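Local coordinates for protein blood group a-and b-cleaving endo-beta-galactosidase (Streptococcus pneumoniae, PDB 2YGL) that cleaves blood group A and B antigens as a family 98 endo-beta-galactosidase, the crystallised fragment being its tandem CBM51 modules, which probably bind carbohydrate, at residues Ala17-Asp21 against Ile22-Lys26. Numbering follows the deposited sequence.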
ATOM      1  N   ALA A  17      21.648  15.463   8.428  1.00 22.41           N
ATOM      2  CA  ALA A  17      22.188  14.760   9.583  1.00 22.10           C
ATOM      3  C   ALA A  17      23.162  15.655  10.334  1.00 21.82           C
ATOM      4  O   ALA A  17      24.108  16.185   9.749  1.00 22.09           O
ATOM      5  CB  ALA A  17      22.870  13.464   9.155  1.00 21.98           C
ATOM      6  N   THR A  18      22.909  15.841  11.627  1.00 21.20           N
ATOM      7  CA  THR A  18      23.830  16.568  12.494  1.00 20.63           C
ATOM      8  C   THR A  18      24.214  15.701  13.691  1.00 20.43           C
ATOM      9  O   THR A  18      23.433  14.854  14.137  1.00 20.21           O
ATOM     10  CB  THR A  18      23.233  17.904  13.000  1.00 20.58           C
ATOM     11  OG1 THR A  18      22.060  17.643  13.780  1.00 20.56           O
ATOM     12  CG2 THR A  18      22.887  18.837  11.834  1.00 20.03           C
ATOM     13  N   HIS A  19      25.424  15.923  14.197  1.00 20.11           N
ATOM     14  CA  HIS A  19      25.943  15.204  15.356  1.00 19.85           C
ATOM     15  C   HIS A  19      26.613  16.174  16.331  1.00 19.87           C
ATOM     16  O   HIS A  19      26.837  17.341  15.998  1.00 19.76           O
ATOM     17  CB  HIS A  19      26.919  14.097  14.923  1.00 19.67           C
ATOM     18  CG  HIS A  19      28.091  14.591  14.129  1.00 19.29           C
ATOM     19  ND1 HIS A  19      29.169  15.230  14.707  1.00 18.80           N
ATOM     20  CD2 HIS A  19      28.362  14.525  12.803  1.00 18.72           C
ATOM     21  CE1 HIS A  19      30.045  15.547  13.770  1.00 18.13           C
ATOM     22  NE2 HIS A  19      29.581  15.127  12.606  1.00 18.22           N
ATOM     23  N   GLY A  20      26.933  15.681  17.525  1.00 19.78           N
ATOM     24  CA  GLY A  20      27.505  16.508  18.581  1.00 19.98           C
ATOM     25  C   GLY A  20      29.019  16.514  18.689  1.00 20.11           C
ATOM     26  O   GLY A  20      29.565  17.124  19.607  1.00 20.43           O
ATOM     27  N   ASP A  21      29.702  15.845  17.764  1.00 20.10           N
ATOM     28  CA  ASP A  21      31.167  15.830  17.765  1.00 20.16           C
ATOM     29  C   ASP A  21      31.722  17.123  17.163  1.00 20.09           C
ATOM     30  O   ASP A  21      31.222  17.597  16.146  1.00 19.83           O
ATOM     31  CB  ASP A  21      31.700  14.610  17.006  1.00 20.16           C
ATOM     32  CG  ASP A  21      33.176  14.349  17.274  1.00 20.58           C
ATOM     33  OD1 ASP A  21      34.026  15.165  16.850  1.00 20.06           O
ATOM     34  OD2 ASP A  21      33.487  13.316  17.905  1.00 21.04           O
ATOM     35  N   ILE A  22      32.760  17.679  17.790  1.00 20.21           N
ATOM     36  CA  ILE A  22      33.342  18.954  17.345  1.00 20.41           C
ATOM     37  C   ILE A  22      34.027  18.877  15.975  1.00 20.51           C
ATOM     38  O   ILE A  22      34.133  19.885  15.281  1.00 20.67           O
ATOM     39  CB  ILE A  22      34.295  19.600  18.406  1.00 20.36           C
ATOM     40  CG1 ILE A  22      35.535  18.731  18.661  1.00 20.65           C
ATOM     41  CG2 ILE A  22      33.531  19.916  19.701  1.00 20.29           C
ATOM     42  CD1 ILE A  22      36.672  19.456  19.384  1.00 20.71           C
ATOM     43  N   ASP A  23      34.479  17.683  15.594  1.00 20.52           N
ATOM     44  CA  ASP A  23      35.115  17.469  14.295  1.00 20.57           C
ATOM     45  C   ASP A  23      34.047  17.272  13.218  1.00 20.51           C
ATOM     46  O   ASP A  23      33.416  16.215  13.138  1.00 20.49           O
ATOM     47  CB  ASP A  23      36.066  16.263  14.359  1.00 20.67           C
ATOM     48  CG  ASP A  23      36.868  16.061  13.077  1.00 20.85           C
ATOM     49  OD1 ASP A  23      36.554  16.682  12.038  1.00 21.19           O
ATOM     50  OD2 ASP A  23      37.823  15.258  13.112  1.00 21.89           O
ATOM     51  N   LYS A  24      33.858  18.293  12.386  1.00 20.45           N
ATOM     52  CA  LYS A  24      32.802  18.269  11.372  1.00 20.34           C
ATOM     53  C   LYS A  24      33.217  17.628  10.041  1.00 20.38           C
ATOM     54  O   LYS A  24      32.451  17.639   9.073  1.00 20.15           O
ATOM     55  CB  LYS A  24      32.203  19.670  11.166  1.00 20.24           C
ATOM     56  CG  LYS A  24      31.534  20.266  12.413  1.00 20.42           C
ATOM     57  CD  LYS A  24      30.456  19.346  12.991  1.00 19.89           C
ATOM     58  CE  LYS A  24      29.839  19.933  14.253  1.00 20.03           C
ATOM     59  NZ  LYS A  24      28.995  18.927  14.963  1.00 19.29           N
ATOM     60  N   THR A  25      34.425  17.067   9.992  1.00 20.45           N
ATOM     61  CA  THR A  25      34.807  16.214   8.863  1.00 20.56           C
ATOM     62  C   THR A  25      34.263  14.803   9.094  1.00 20.56           C
ATOM     63  O   THR A  25      34.120  14.018   8.154  1.00 20.46           O
ATOM     64  CB  THR A  25      36.335  16.179   8.613  1.00 20.54           C
ATOM     65  OG1 THR A  25      37.003  15.572   9.727  1.00 20.68           O
ATOM     66  CG2 THR A  25      36.881  17.588   8.390  1.00 20.40           C
ATOM     67  N   LYS A  26      33.956  14.500  10.355  1.00 20.58           N
ATOM     68  CA  LYS A  26      33.300  13.249  10.724  1.00 20.66           C
ATOM     69  C   LYS A  26      31.825  13.295  10.340  1.00 20.70           C
ATOM     70  O   LYS A  26      31.199  14.360  10.359  1.00 20.59           O
ATOM     71  CB  LYS A  26      33.444  12.983  12.225  1.00 20.61           C
ATOM     72  CG  LYS A  26      34.857  12.608  12.659  1.00 20.80           C
ATOM     73  CD  LYS A  26      34.931  12.344  14.157  1.00 21.01           C
ATOM     74  CE  LYS A  26      36.376  12.288  14.630  1.00 21.21           C
ATOM     75  NZ  LYS A  26      36.475  12.170  16.113  1.00 21.87           N
TER
HETATM   76  O   HOH W   1      26.941  17.978  13.074  1.00 12.74           O
HETATM   77  O   HOH W   2      36.474  14.698  17.837  1.00 36.41           O
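The ring of H19 bridges the loop from one arm to the other: NE2 donates to the carbonyl O of K26 at 2.9 Å, while ND1 accepts a bond from the backbone N of D21 at 3.2 Å. D21 N lies almost exactly in the ring plane; K26 O is tilted 23° from it, and the histidine nitrogen approaches from above the carbonyl plane. With a bond at each nitrogen, the imidazole is fixed in rotation. Its CG sits between the backbone N and the carbonyl carbon (chi1 58°), which turns the ring inward over the loop.

Two more bonds tie D21 to the residues that follow. OD1 of D21 takes a bond from the backbone N of D23 on its anti lone pair at 2.9 Å, and NZ of K24 donates to D21 O at the same distance. The K24 chain bends at chi2 (-55°) and then runs out straight, antiparallel to the H19 side chain, and its ammonium ends beside D21 O.

All of this lies in the loop between strands 16-17 and 29-30 of the first NPCBM/NEW2 domain, a CBM51 module with a beta-sandwich fold. The chain turns back through a type I beta turn, D23 to K26, overlaid by an Asx turn, T25 N to D23 OD1; T25 OG1 donates to the same oxygen from the same face of the carboxylate. F34, from helix 34-39, meets the H19 ring and also touches D21 and K26.

Among the charged groups, D21 OD2 and K26 NZ make only a long salt bridge, 3.7 Å, but a water joins D21 OD1 to the same ammonium. A second water, lying over the centre of the imidazole on one face, accepts from H19 N and K24 NZ.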